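Local atomic coordinates of glutamate receptor 1 (Adineta vaga, PDB entry 4IO2), a protein that binds L-glutamate in this extracellular clamshell domain and probably works as a ligand-gated ion channel of the ionotropic glutamate receptor family. Residues P19-A24 / Y40-I45; V96-S101 / G208-K213; Y130-I135 / I173-F178; T188-C193 / F242-C247. One frame throughout, in Å; residues are numbered along the deposited sequence. Where two conformers were deposited one is given.

Contact 1 of 4, residues P19-A24 / Y40-I45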
loop_
_atom_site.group_PDB
_atom_site.type_symbol
_atom_site.label_atom_id
_atom_site.label_comp_id
_atom_site.label_asym_id
_atom_site.label_seq_id
_atom_site.Cartn_x
_atom_site.Cartn_y
_atom_site.Cartn_z
ATOM N N PRO A 19 1.567 -17.831 9.106
ATOM C CA PRO A 19 1.906 -17.532 10.505
ATOM C C PRO A 19 1.303 -16.199 10.996
ATOM O O PRO A 19 1.811 -15.613 11.956
ATOM C CB PRO A 19 3.424 -17.462 10.438
ATOM C CG PRO A 19 3.619 -16.662 9.139
ATOM C CD PRO A 19 2.530 -17.170 8.203
ATOM N N PHE A 20 0.235 -15.729 10.346
ATOM C CA PHE A 20 -0.523 -14.575 10.819
ATOM C C PHE A 20 -1.268 -14.908 12.100
ATOM O O PHE A 20 -1.098 -14.200 13.123
ATOM C CB PHE A 20 -1.494 -14.097 9.743
ATOM C CG PHE A 20 -0.856 -13.218 8.670
ATOM C CD1 PHE A 20 -0.377 -11.967 9.001
ATOM C CD2 PHE A 20 -0.686 -13.673 7.380
ATOM C CE1 PHE A 20 0.203 -11.144 8.024
ATOM C CE2 PHE A 20 -0.106 -12.875 6.388
ATOM C CZ PHE A 20 0.337 -11.616 6.725
ATOM N N THR A 21 -2.097 -15.958 12.055
ATOM C CA THR A 21 -2.886 -16.399 13.172
ATOM C C THR A 21 -2.775 -17.911 13.210
ATOM O O THR A 21 -3.298 -18.613 12.354
ATOM C CB THR A 21 -4.370 -15.924 13.083
ATOM O OG1 THR A 21 -4.372 -14.497 13.185
ATOM C CG2 THR A 21 -5.224 -16.520 14.188
ATOM N N ILE A 22 -2.054 -18.377 14.224
ATOM C CA ILE A 22 -1.707 -19.777 14.380
ATOM C C ILE A 22 -2.519 -20.336 15.535
ATOM O O ILE A 22 -2.470 -19.798 16.629
ATOM C CB ILE A 22 -0.230 -19.928 14.730
ATOM C CG1 ILE A 22 0.646 -19.266 13.646
ATOM C CG2 ILE A 22 0.123 -21.411 14.879
ATOM C CD1 ILE A 22 2.110 -19.006 14.100
ATOM N N VAL A 23 -3.287 -21.387 15.277
ATOM C CA VAL A 23 -4.228 -21.949 16.241
ATOM C C VAL A 23 -3.657 -23.271 16.755
ATOM O O VAL A 23 -3.368 -24.174 15.961
ATOM C CB VAL A 23 -5.607 -22.161 15.565
ATOM C CG1 VAL A 23 -6.619 -22.822 16.530
ATOM C CG2 VAL A 23 -6.124 -20.834 15.012
ATOM N N ALA A 24 -3.497 -23.383 18.070
ATOM C CA ALA A 24 -3.087 -24.626 18.709
ATOM C C ALA A 24 -4.114 -25.107 19.731
ATOM O O ALA A 24 -4.669 -24.310 20.480
ATOM C CB ALA A 24 -1.748 -24.414 19.417
ATOM N N TYR A 40 1.840 -13.217 13.916
ATOM C CA TYR A 40 1.951 -11.811 13.569
ATOM C C TYR A 40 0.730 -11.007 14.047
ATOM O O TYR A 40 0.898 -9.919 14.591
ATOM C CB TYR A 40 2.108 -11.716 12.036
ATOM C CG TYR A 40 2.114 -10.336 11.415
ATOM C CD1 TYR A 40 0.966 -9.561 11.359
ATOM C CD2 TYR A 40 3.266 -9.811 10.881
ATOM C CE1 TYR A 40 0.969 -8.343 10.741
ATOM C CE2 TYR A 40 3.284 -8.567 10.294
ATOM C CZ TYR A 40 2.110 -7.834 10.230
ATOM O OH TYR A 40 2.103 -6.586 9.639
ATOM N N VAL A 41 -0.471 -11.520 13.805
ATOM C CA VAL A 41 -1.679 -10.774 14.156
ATOM C C VAL A 41 -1.779 -10.565 15.649
ATOM O O VAL A 41 -2.165 -9.480 16.113
ATOM C CB VAL A 41 -2.939 -11.502 13.621
ATOM C CG1 VAL A 41 -4.235 -11.024 14.239
ATOM C CG2 VAL A 41 -2.941 -11.400 12.101
ATOM N N LEU A 42 -1.512 -11.599 16.420
ATOM C CA LEU A 42 -1.623 -11.499 17.883
ATOM C C LEU A 42 -0.584 -10.513 18.416
ATOM O O LEU A 42 -0.870 -9.707 19.313
ATOM C CB LEU A 42 -1.452 -12.875 18.517
ATOM C CG LEU A 42 -2.654 -13.836 18.400
ATOM C CD1 LEU A 42 -3.902 -13.308 19.129
ATOM C CD2 LEU A 42 -3.022 -14.191 16.942
ATOM N N ASP A 43 0.623 -10.528 17.840
ATOM C CA ASP A 43 1.628 -9.571 18.268
ATOM C C ASP A 43 1.221 -8.135 17.874
ATOM O O ASP A 43 1.442 -7.165 18.625
ATOM C CB ASP A 43 3.021 -9.873 17.669
ATOM C CG ASP A 43 3.669 -11.104 18.224
ATOM O OD1 ASP A 43 3.162 -11.733 19.180
ATOM O OD2 ASP A 43 4.799 -11.391 17.734
ATOM N N LEU A 44 0.663 -7.981 16.683
ATOM C CA LEU A 44 0.201 -6.669 16.231
ATOM C C LEU A 44 -0.893 -6.122 17.182
ATOM O O LEU A 44 -0.870 -4.941 17.546
ATOM C CB LEU A 44 -0.318 -6.763 14.782
ATOM C CG LEU A 44 -0.931 -5.480 14.236
ATOM C CD1 LEU A 44 0.040 -4.291 14.289
ATOM C CD2 LEU A 44 -1.454 -5.714 12.852
ATOM N N ILE A 45 -1.855 -6.966 17.580
ATOM C CA ILE A 45 -2.890 -6.540 18.506
ATOM C C ILE A 45 -2.245 -6.020 19.802
ATOM O O ILE A 45 -2.670 -5.018 20.339
ATOM C CB ILE A 45 -3.861 -7.707 18.801
ATOM C CG1 ILE A 45 -4.734 -7.969 17.570
ATOM C CG2 ILE A 45 -4.728 -7.431 20.011
ATOM C CD1 ILE A 45 -5.449 -9.348 17.572
#

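Contact 2 of 4, residues V96-S101 / G208-K213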
loop_
_atom_site.group_PDB
_atom_site.type_symbol
_atom_site.label_atom_id
_atom_site.label_comp_id
_atom_site.label_asym_id
_atom_site.label_seq_id
_atom_site.Cartn_x
_atom_site.Cartn_y
_atom_site.Cartn_z
ATOM N N VAL A 96 -17.846 -2.364 4.110
ATOM C CA VAL A 96 -17.028 -2.083 5.284
ATOM C C VAL A 96 -16.003 -1.035 4.904
ATOM O O VAL A 96 -15.725 -0.800 3.702
ATOM C CB VAL A 96 -16.282 -3.334 5.802
ATOM C CG1 VAL A 96 -17.261 -4.410 6.300
ATOM C CG2 VAL A 96 -15.319 -3.927 4.768
ATOM N N ALA A 97 -15.371 -0.437 5.914
ATOM C CA ALA A 97 -14.170 0.373 5.680
ATOM C C ALA A 97 -12.919 -0.417 6.014
ATOM O O ALA A 97 -12.965 -1.476 6.641
ATOM C CB ALA A 97 -14.229 1.727 6.437
ATOM N N PHE A 98 -11.776 0.107 5.568
ATOM C CA PHE A 98 -10.504 -0.489 5.904
ATOM C C PHE A 98 -9.586 0.569 6.458
ATOM O O PHE A 98 -9.563 1.703 5.990
ATOM C CB PHE A 98 -9.862 -1.126 4.677
ATOM C CG PHE A 98 -10.567 -2.346 4.161
ATOM C CD1 PHE A 98 -11.549 -2.244 3.195
ATOM C CD2 PHE A 98 -10.200 -3.602 4.600
ATOM C CE1 PHE A 98 -12.135 -3.372 2.669
ATOM C CE2 PHE A 98 -10.764 -4.719 4.076
ATOM C CZ PHE A 98 -11.753 -4.618 3.133
ATOM N N SER A 99 -8.780 0.177 7.420
ATOM C CA SER A 99 -7.701 1.005 7.911
ATOM C C SER A 99 -6.647 1.228 6.840
ATOM O O SER A 99 -6.613 0.569 5.820
ATOM C CB SER A 99 -7.030 0.336 9.117
ATOM O OG SER A 99 -6.189 -0.751 8.744
ATOM N N ASN A 100 -5.735 2.149 7.106
ATOM C CA ASN A 100 -4.538 2.255 6.298
ATOM C C ASN A 100 -3.880 0.891 6.314
ATOM O O ASN A 100 -3.992 0.116 7.276
ATOM C CB ASN A 100 -3.613 3.343 6.857
ATOM C CG ASN A 100 -4.205 4.706 6.708
ATOM O OD1 ASN A 100 -4.510 5.370 7.683
ATOM N ND2 ASN A 100 -4.396 5.134 5.467
ATOM N N SER A 101 -3.186 0.582 5.230
ATOM C CA SER A 101 -2.643 -0.747 5.016
ATOM C C SER A 101 -1.643 -1.160 6.091
ATOM O O SER A 101 -0.797 -0.335 6.515
ATOM C CB SER A 101 -1.937 -0.765 3.657
ATOM O OG SER A 101 -1.015 -1.853 3.506
ATOM N N GLY A 208 -5.685 -4.667 5.025
ATOM C CA GLY A 208 -6.135 -3.616 5.926
ATOM C C GLY A 208 -6.928 -4.222 7.042
ATOM O O GLY A 208 -7.502 -5.307 6.905
ATOM N N ILE A 209 -7.007 -3.480 8.143
ATOM C CA ILE A 209 -7.904 -3.848 9.239
ATOM C C ILE A 209 -9.332 -3.463 8.832
ATOM O O ILE A 209 -9.571 -2.354 8.400
ATOM C CB ILE A 209 -7.467 -3.176 10.558
ATOM C CG1 ILE A 209 -6.102 -3.749 10.950
ATOM C CG2 ILE A 209 -8.513 -3.436 11.644
ATOM C CD1 ILE A 209 -5.536 -3.146 12.230
ATOM N N VAL A 210 -10.262 -4.396 8.955
ATOM C CA VAL A 210 -11.648 -4.156 8.608
ATOM C C VAL A 210 -12.316 -3.432 9.749
ATOM O O VAL A 210 -12.198 -3.843 10.896
ATOM C CB VAL A 210 -12.394 -5.486 8.348
ATOM C CG1 VAL A 210 -13.801 -5.195 7.870
ATOM C CG2 VAL A 210 -11.672 -6.360 7.351
ATOM N N THR A 211 -13.057 -2.380 9.432
ATOM C CA THR A 211 -13.825 -1.616 10.418
ATOM C C THR A 211 -15.211 -1.335 9.851
ATOM O O THR A 211 -15.433 -1.422 8.657
ATOM C CB THR A 211 -13.150 -0.272 10.804
ATOM O OG1 THR A 211 -13.377 0.706 9.803
ATOM C CG2 THR A 211 -11.661 -0.409 11.012
ATOM N N PRO A 212 -16.126 -0.898 10.702
ATOM C CA PRO A 212 -17.394 -0.441 10.157
ATOM C C PRO A 212 -17.202 0.765 9.253
ATOM O O PRO A 212 -16.258 1.527 9.473
ATOM C CB PRO A 212 -18.204 -0.054 11.414
ATOM C CG PRO A 212 -17.583 -0.871 12.510
ATOM C CD PRO A 212 -16.119 -0.904 12.176
ATOM N N LYS A 213 -18.124 0.984 8.320
ATOM C CA LYS A 213 -18.115 2.232 7.594
ATOM C C LYS A 213 -18.404 3.387 8.546
ATOM O O LYS A 213 -19.120 3.233 9.534
ATOM C CB LYS A 213 -19.160 2.189 6.485
ATOM C CG LYS A 213 -18.751 1.241 5.358
ATOM C CD LYS A 213 -19.649 1.421 4.162
ATOM C CE LYS A 213 -21.011 0.852 4.387
ATOM N NZ LYS A 213 -21.845 1.034 3.148
#

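Contact 3 of 4, residues Y130-I135 / I173-F178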
loop_
_atom_site.group_PDB
_atom_site.type_symbol
_atom_site.label_atom_id
_atom_site.label_comp_id
_atom_site.label_asym_id
_atom_site.label_seq_id
_atom_site.Cartn_x
_atom_site.Cartn_y
_atom_site.Cartn_z
ATOM N N TYR A 130 -10.178 -24.995 -17.472
ATOM C CA TYR A 130 -10.674 -24.213 -16.336
ATOM C C TYR A 130 -10.821 -25.046 -15.074
ATOM O O TYR A 130 -10.473 -24.564 -13.972
ATOM C CB TYR A 130 -12.024 -23.608 -16.668
ATOM C CG TYR A 130 -12.011 -22.656 -17.844
ATOM C CD1 TYR A 130 -11.245 -21.505 -17.831
ATOM C CD2 TYR A 130 -12.745 -22.946 -18.994
ATOM C CE1 TYR A 130 -11.248 -20.627 -18.900
ATOM C CE2 TYR A 130 -12.760 -22.067 -20.078
ATOM C CZ TYR A 130 -11.990 -20.910 -20.017
ATOM O OH TYR A 130 -11.970 -20.018 -21.067
ATOM N N ASN A 131 -11.337 -26.266 -15.193
ATOM C CA ASN A 131 -11.525 -27.118 -14.022
ATOM C C ASN A 131 -10.247 -27.714 -13.405
ATOM O O ASN A 131 -10.301 -28.479 -12.413
ATOM C CB ASN A 131 -12.436 -28.244 -14.286
ATOM C CG ASN A 131 -13.044 -28.787 -13.021
ATOM O OD1 ASN A 131 -13.495 -28.053 -12.172
ATOM N ND2 ASN A 131 -13.153 -30.067 -12.954
ATOM N N ARG A 132 -9.094 -27.420 -14.017
ATOM C CA ARG A 132 -7.845 -27.740 -13.346
ATOM C C ARG A 132 -7.169 -26.552 -12.672
ATOM O O ARG A 132 -6.052 -26.667 -12.146
ATOM C CB ARG A 132 -6.929 -28.470 -14.309
ATOM C CG ARG A 132 -7.578 -29.835 -14.716
ATOM C CD ARG A 132 -6.683 -30.910 -15.322
ATOM N NE ARG A 132 -5.585 -31.249 -14.415
ATOM C CZ ARG A 132 -5.597 -32.178 -13.455
ATOM N NH1 ARG A 132 -6.625 -32.946 -13.221
ATOM N NH2 ARG A 132 -4.526 -32.302 -12.684
ATOM N N ILE A 133 -7.888 -25.427 -12.681
ATOM C CA ILE A 133 -7.515 -24.298 -11.838
ATOM C C ILE A 133 -8.378 -24.269 -10.553
ATOM O O ILE A 133 -9.564 -24.030 -10.635
ATOM C CB ILE A 133 -7.667 -22.995 -12.649
ATOM C CG1 ILE A 133 -6.880 -23.076 -13.974
ATOM C CG2 ILE A 133 -7.247 -21.778 -11.793
ATOM C CD1 ILE A 133 -7.243 -21.985 -14.926
ATOM N N GLY A 134 -7.800 -24.554 -9.376
ATOM C CA GLY A 134 -8.553 -24.540 -8.120
ATOM C C GLY A 134 -8.559 -23.141 -7.509
ATOM O O GLY A 134 -7.552 -22.447 -7.522
ATOM N N ILE A 135 -9.730 -22.711 -7.059
ATOM C CA ILE A 135 -9.877 -21.411 -6.431
ATOM C C ILE A 135 -10.661 -21.536 -5.124
ATOM O O ILE A 135 -11.732 -22.086 -5.091
ATOM C CB ILE A 135 -10.586 -20.410 -7.380
ATOM C CG1 ILE A 135 -9.769 -20.131 -8.667
ATOM C CG2 ILE A 135 -10.926 -19.092 -6.617
ATOM C CD1 ILE A 135 -8.560 -19.292 -8.537
ATOM N N ILE A 173 -5.567 -33.466 -8.681
ATOM C CA ILE A 173 -6.915 -33.105 -9.090
ATOM C C ILE A 173 -6.910 -31.732 -9.765
ATOM O O ILE A 173 -7.697 -31.469 -10.672
ATOM C CB ILE A 173 -7.846 -33.027 -7.881
ATOM C CG1 ILE A 173 -7.984 -34.404 -7.244
ATOM C CG2 ILE A 173 -9.219 -32.514 -8.274
ATOM C CD1 ILE A 173 -8.594 -34.381 -5.864
ATOM N N ILE A 174 -6.066 -30.834 -9.273
ATOM C CA ILE A 174 -5.845 -29.568 -9.960
ATOM C C ILE A 174 -4.367 -29.393 -10.265
ATOM O O ILE A 174 -3.505 -30.067 -9.661
ATOM C CB ILE A 174 -6.363 -28.369 -9.095
ATOM C CG1 ILE A 174 -5.703 -28.374 -7.700
ATOM C CG2 ILE A 174 -7.875 -28.456 -8.999
ATOM C CD1 ILE A 174 -6.156 -27.163 -6.799
ATOM N N ASP A 175 -4.058 -28.514 -11.199
ATOM C CA ASP A 175 -2.656 -28.229 -11.529
ATOM C C ASP A 175 -2.150 -26.951 -10.895
ATOM O O ASP A 175 -0.944 -26.822 -10.687
ATOM C CB ASP A 175 -2.478 -28.156 -13.054
ATOM C CG ASP A 175 -2.709 -29.493 -13.743
ATOM O OD1 ASP A 175 -2.282 -30.529 -13.180
ATOM O OD2 ASP A 175 -3.398 -29.455 -14.789
ATOM N N VAL A 176 -3.041 -25.986 -10.615
ATOM C CA VAL A 176 -2.627 -24.709 -10.048
ATOM C C VAL A 176 -3.707 -24.205 -9.111
ATOM O O VAL A 176 -4.881 -24.557 -9.216
ATOM C CB VAL A 176 -2.361 -23.629 -11.118
ATOM C CG1 VAL A 176 -1.215 -23.996 -12.029
ATOM C CG2 VAL A 176 -3.639 -23.371 -11.942
ATOM N N SER A 177 -3.299 -23.349 -8.176
ATOM C CA SER A 177 -4.233 -22.437 -7.502
ATOM C C SER A 177 -3.528 -21.091 -7.334
ATOM O O SER A 177 -2.407 -20.904 -7.841
ATOM C CB SER A 177 -4.668 -23.011 -6.154
ATOM O OG SER A 177 -5.747 -22.244 -5.593
ATOM N N PHE A 178 -4.208 -20.123 -6.684
ATOM C CA PHE A 178 -3.644 -18.800 -6.408
ATOM C C PHE A 178 -3.536 -18.677 -4.897
ATOM O O PHE A 178 -4.381 -19.206 -4.153
ATOM C CB PHE A 178 -4.610 -17.683 -6.838
ATOM C CG PHE A 178 -4.939 -17.618 -8.312
ATOM C CD1 PHE A 178 -4.150 -18.236 -9.257
ATOM C CD2 PHE A 178 -6.058 -16.908 -8.740
ATOM C CE1 PHE A 178 -4.473 -18.157 -10.597
ATOM C CE2 PHE A 178 -6.367 -16.801 -10.069
ATOM C CZ PHE A 178 -5.575 -17.441 -10.999
HETATM O O HOH W 1 -10.065 -31.047 -12.121
#

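Contact 4 of 4, residues T188-C193 / F242-C247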
loop_
_atom_site.group_PDB
_atom_site.type_symbol
_atom_site.label_atom_id
_atom_site.label_comp_id
_atom_site.label_asym_id
_atom_site.label_seq_id
_atom_site.Cartn_x
_atom_site.Cartn_y
_atom_site.Cartn_z
ATOM N N THR A 188 5.228 -22.932 1.452
ATOM C CA THR A 188 6.082 -23.715 0.541
ATOM C C THR A 188 7.536 -23.784 1.023
ATOM O O THR A 188 8.263 -24.698 0.629
ATOM C CB THR A 188 6.034 -23.188 -0.933
ATOM O OG1 THR A 188 6.440 -21.812 -1.008
ATOM C CG2 THR A 188 4.615 -23.354 -1.508
ATOM N N ASN A 189 7.960 -22.845 1.875
ATOM C CA ASN A 189 9.329 -22.900 2.422
ATOM C C ASN A 189 9.428 -23.625 3.757
ATOM O O ASN A 189 10.524 -23.960 4.196
ATOM C CB ASN A 189 9.939 -21.511 2.561
ATOM C CG ASN A 189 10.250 -20.868 1.237
ATOM O OD1 ASN A 189 10.393 -21.552 0.230
ATOM N ND2 ASN A 189 10.344 -19.546 1.227
ATOM N N ASN A 190 8.306 -23.967 4.372
ATOM C CA ASN A 190 8.359 -24.556 5.713
ATOM C C ASN A 190 7.502 -25.769 5.971
ATOM O O ASN A 190 7.766 -26.494 6.915
ATOM C CB ASN A 190 7.950 -23.483 6.730
ATOM C CG ASN A 190 8.970 -22.384 6.844
ATOM O OD1 ASN A 190 10.015 -22.572 7.477
ATOM N ND2 ASN A 190 8.704 -21.237 6.208
ATOM N N ILE A 191 6.457 -25.988 5.176
ATOM C CA ILE A 191 5.481 -27.043 5.493
ATOM C C ILE A 191 5.284 -28.004 4.352
ATOM O O ILE A 191 5.374 -29.205 4.567
ATOM C CB ILE A 191 4.134 -26.464 5.951
ATOM C CG1 ILE A 191 4.384 -25.635 7.226
ATOM C CG2 ILE A 191 3.105 -27.574 6.175
ATOM C CD1 ILE A 191 3.271 -24.742 7.526
ATOM N N TYR A 192 5.017 -27.475 3.161
ATOM C CA TYR A 192 4.821 -28.279 1.954
ATOM C C TYR A 192 5.979 -28.119 0.995
ATOM O O TYR A 192 5.905 -27.341 0.041
ATOM C CB TYR A 192 3.505 -27.915 1.266
ATOM C CG TYR A 192 2.312 -28.368 2.045
ATOM C CD1 TYR A 192 1.821 -29.638 1.908
ATOM C CD2 TYR A 192 1.670 -27.519 2.921
ATOM C CE1 TYR A 192 0.726 -30.050 2.624
ATOM C CE2 TYR A 192 0.576 -27.927 3.634
ATOM C CZ TYR A 192 0.129 -29.194 3.497
ATOM O OH TYR A 192 -0.954 -29.611 4.215
ATOM N N CYS A 193 7.038 -28.886 1.260
ATOM C CA CYS A 193 8.290 -28.728 0.564
ATOM C C CYS A 193 8.206 -29.185 -0.900
ATOM O O CYS A 193 9.085 -28.851 -1.689
ATOM C CB CYS A 193 9.386 -29.489 1.324
ATOM S SG CYS A 193 9.602 -28.940 3.069
ATOM N N PHE A 242 7.978 -14.362 9.314
ATOM C CA PHE A 242 8.049 -14.848 7.927
ATOM C C PHE A 242 9.444 -15.179 7.428
ATOM O O PHE A 242 9.586 -15.872 6.418
ATOM C CB PHE A 242 7.411 -13.852 6.960
ATOM C CG PHE A 242 5.901 -13.756 7.108
ATOM C CD1 PHE A 242 5.345 -12.932 8.086
ATOM C CD2 PHE A 242 5.057 -14.529 6.320
ATOM C CE1 PHE A 242 3.948 -12.855 8.223
ATOM C CE2 PHE A 242 3.660 -14.449 6.448
ATOM C CZ PHE A 242 3.128 -13.621 7.425
ATOM N N GLN A 243 10.497 -14.795 8.134
ATOM C CA GLN A 243 11.857 -15.136 7.645
ATOM C C GLN A 243 12.266 -16.634 7.577
ATOM O O GLN A 243 13.191 -17.019 6.894
ATOM C CB GLN A 243 12.916 -14.305 8.344
ATOM C CG GLN A 243 13.180 -13.025 7.581
ATOM C CD GLN A 243 14.590 -12.435 7.814
ATOM O OE1 GLN A 243 15.360 -12.888 8.683
ATOM N NE2 GLN A 243 14.924 -11.414 7.029
ATOM N N THR A 244 11.550 -17.492 8.236
ATOM C CA THR A 244 11.977 -18.861 8.374
ATOM C C THR A 244 11.909 -19.648 7.053
ATOM O O THR A 244 11.012 -19.439 6.246
ATOM C CB THR A 244 11.004 -19.523 9.397
ATOM O OG1 THR A 244 10.848 -18.648 10.541
ATOM C CG2 THR A 244 11.520 -20.969 9.832
ATOM N N LYS A 245 12.838 -20.585 6.869
ATOM C CA LYS A 245 12.839 -21.491 5.727
ATOM C C LYS A 245 13.388 -22.851 6.153
ATOM O O LYS A 245 14.599 -23.059 6.138
ATOM C CB LYS A 245 13.696 -20.894 4.618
ATOM C CG LYS A 245 13.702 -21.608 3.322
ATOM C CD LYS A 245 14.282 -20.667 2.246
ATOM C CE LYS A 245 13.933 -19.191 2.514
ATOM N NZ LYS A 245 14.306 -18.294 1.383
ATOM N N ALA A 246 12.480 -23.751 6.539
ATOM C CA ALA A 246 12.828 -25.088 7.064
ATOM C C ALA A 246 13.116 -26.108 5.981
ATOM O O ALA A 246 13.852 -27.075 6.206
ATOM C CB ALA A 246 11.660 -25.616 7.938
ATOM N N CYS A 247 12.494 -25.973 4.822
ATOM C CA CYS A 247 12.601 -26.995 3.777
ATOM C C CYS A 247 14.018 -27.005 3.249
ATOM O O CYS A 247 14.650 -25.956 3.157
ATOM C CB CYS A 247 11.619 -26.713 2.632
ATOM S SG CYS A 247 9.825 -26.920 2.991
HETATM O O HOH W 2 10.078 -18.285 3.876
#

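Contact 1 of 4, residues P19-A24 / Y40-I45
Phe-20 and Tyr-40 bring their CA atoms to within 4.6 Å where the turn ahead of strand 22-25 meets the start of helix 40-52. Tyr-40 N donates to Pro-19 O (3.1 Å) and Val-41 N to Phe-20 O (2.8 Å), so two successive carbonyls serve first-turn amides that have no acceptor earlier in the helix. Phe-20 then sets its edge against one face of the Tyr-40 ring, a T-shaped pair with centroids 5.2 Å apart and planes at 76°. CD1 and CE1 of Phe-20 do the touching, Phe-20 CD1 coming to 3.6 Å from Tyr-40 CD1. With CG anti to the backbone N (chi1 174°), the Tyr-40 ring runs alongside that of Phe-20. Val-41 CG2 touches Phe-20 CB at 3.9 Å, and Thr-21 OG1 rests 3.3 Å from Val-41 CB. Phe-242 of helix 233-242 gives Phe-20 a second edge-to-face partner. Phe-20 and Thr-21 form a classic beta bulge. The whole is a buried packing of the turn before strand 22-25 on the first turn of helix 40-52, in the first lobe of the periplasmic-binding-protein fold, where Phe-20 also packs on the glutamate-binding Asp-85, probably in the second shell of the ligand site.

Contact 2 of 4, residues V96-S101 / G208-K213
Phe-98 and Val-210 face each other as a non-hydrogen-bonded antiparallel pair, their side chains running side by side on the same face of the sheet. From Phe-98 CB, 3.9 Å from Ile-209 O, the chain leads to a ring whose CD2 edge meets Gly-208 O in plane, also at 3.9 Å. Further out, Phe-98 CE2 touches Val-210 CG2 (3.8 Å). Beyond the contact the ring packs on Val-88, and it lies about 4 Å from the side chain of Arg-92, which binds glutamate. The other branch of the valine, Val-210 CG1, is met by Val-96 CG2 at 3.7 Å.

Next to this pair, Ala-97 and Thr-211 form a hydrogen-bonded pair: Ala-97 N to Thr-211 O and Thr-211 N to Ala-97 O are both 2.9 Å. Ser-99 N continues the pairing to Ile-209 O (2.8 Å). Here a side chain also takes part: with chi1 at 75°, Ser-99 OG sits between its own N and carbonyl carbon and accepts Ile-209 N at 2.9 Å. An alanine here would probably leave the Ile-209 amide without this acceptor. Lys-213 lays its CG over the Val-96 backbone and sends NZ to Glu-94 O. Main-chain bonds thus set the register of the two strands, while at Ser-99 the hydroxyl stands in for the residue's own carbonyl as acceptor for Ile-209 N, so that the pairing there depends on a side chain.

Contact 3 of 4, residues Y130-I135 / I173-F178
Arg-132 and Asp-175 both carry CG opposite their own carbonyl carbon, and a bend at chi3 of the arginine (58°) turns its guanidinium onto the carboxylate. The grip is side-on: NE of Arg-132 reaches OD2 of Asp-175 and NH2 of Arg-132 reaches OD1 of Asp-175, both at 2.9 Å. Both oxygens lie in the guanidinium plane, but they are met from above the carboxylate plane, the groups turned 55° apart. Gly-172 O also accepts from Arg-132 NH2, and Arg-112 forms a second salt bridge to Asp-175 OD1. A leucine in place of Arg-132 would probably cost Asp-175 both guanidinium bonds, leaving OD2 without its NE partner and the carboxylate less firmly oriented. Arg-132 O takes Asp-175 N at 2.9 Å and, weakly, Val-176 N.

This is the second lobe of the clamshell, where strands 134-136 and 177-180 lead to the glutamate-binding Arg-136 and Asp-180; Phe-178 O accepts from Arg-136 NH2, probably helping to orient it. Ile-133 and Val-176 form a single backbone bridge, in which Gly-134 N donates to Val-176 O (2.9 Å). Ser-177 OG gives its proton to Gly-134 O at 2.6 Å, from above the carbonyl plane. Ile-174 CD1 lies 3.8 Å from Gly-134 CA, where a side chain on that residue would point. Ile-135 CD1 makes a CH-pi contact over one face of Phe-178. A water donates to both Asn-131 O and Ile-173 O.

Contact 4 of 4, residues T188-C193 / F242-C247
Cys-193 and Cys-247 supply the covalent link, a disulfide with SG to SG at 2.0 Å and a chi3 of -84°, near the relaxed right angle and of left-handed sense. In both cysteines SG lies opposite the carbonyl carbon, which turns the two sulfurs to meet between the segments.

Hydrogen bonds form the second group. Cys-247 N donates to Asn-189 O at 2.9 Å, fastening the main chain just ahead of the disulfide. The Asn-190 amide spans two residues of the other segment and uses both its ends: OD1 of Asn-190 accepts Ala-246 N (2.9 Å), the donor standing above the carbonyl plane, and ND2 of Asn-190 gives a hydrogen to Thr-244 O, again at 2.9 Å. Tyr-186 O is a further acceptor for ND2, which probably fixes the rotation of this amide. A water takes a hydrogen from Asn-189 ND2 at 2.9 Å and gives one to Thr-244 O at 2.8 Å, so that the threonine carbonyl has two donors.

Other contacts are few: Lys-245 runs alongside Asn-189, its CG 3.8 Å from Asn-189 CB, and Thr-244 CG2 makes a close approach of 3.2 Å to Asn-190 OD1.

The contact lies at the protein surface and ties the end of helix 181-190, in the second lobe, to the tail that follows helix 233-242, which packs on the first lobe; such a disulfide near the C-terminus recurs in glutamate receptor ligand-binding domains. Thr-188 looks the other way, onto Leu-195 and Leu-197 of strand 195-198, while Phe-242, the last residue of helix 233-242, packs on Pro-19.

How the contacts relate
Contacts 1, 2 and 3 are largely buried, whereas contact 4 lies at the surface. Contacts 1 and 2 belong to the first lobe, contact 3 to the second, and contact 4 joins the second lobe to the C-terminal tail. Contacts 2 and 3 reach the same branched sheet from opposite sides of the chain's centre, their nearest atoms about 17 Å apart. Contacts 1 and 4 touch directly, through Phe-242. Chemistry follows place: aromatic packing in contact 1, strand pairing in contact 2, a salt bridge at the partly exposed end of contact 3, and a disulfide with amide bonds where contact 4 meets solvent.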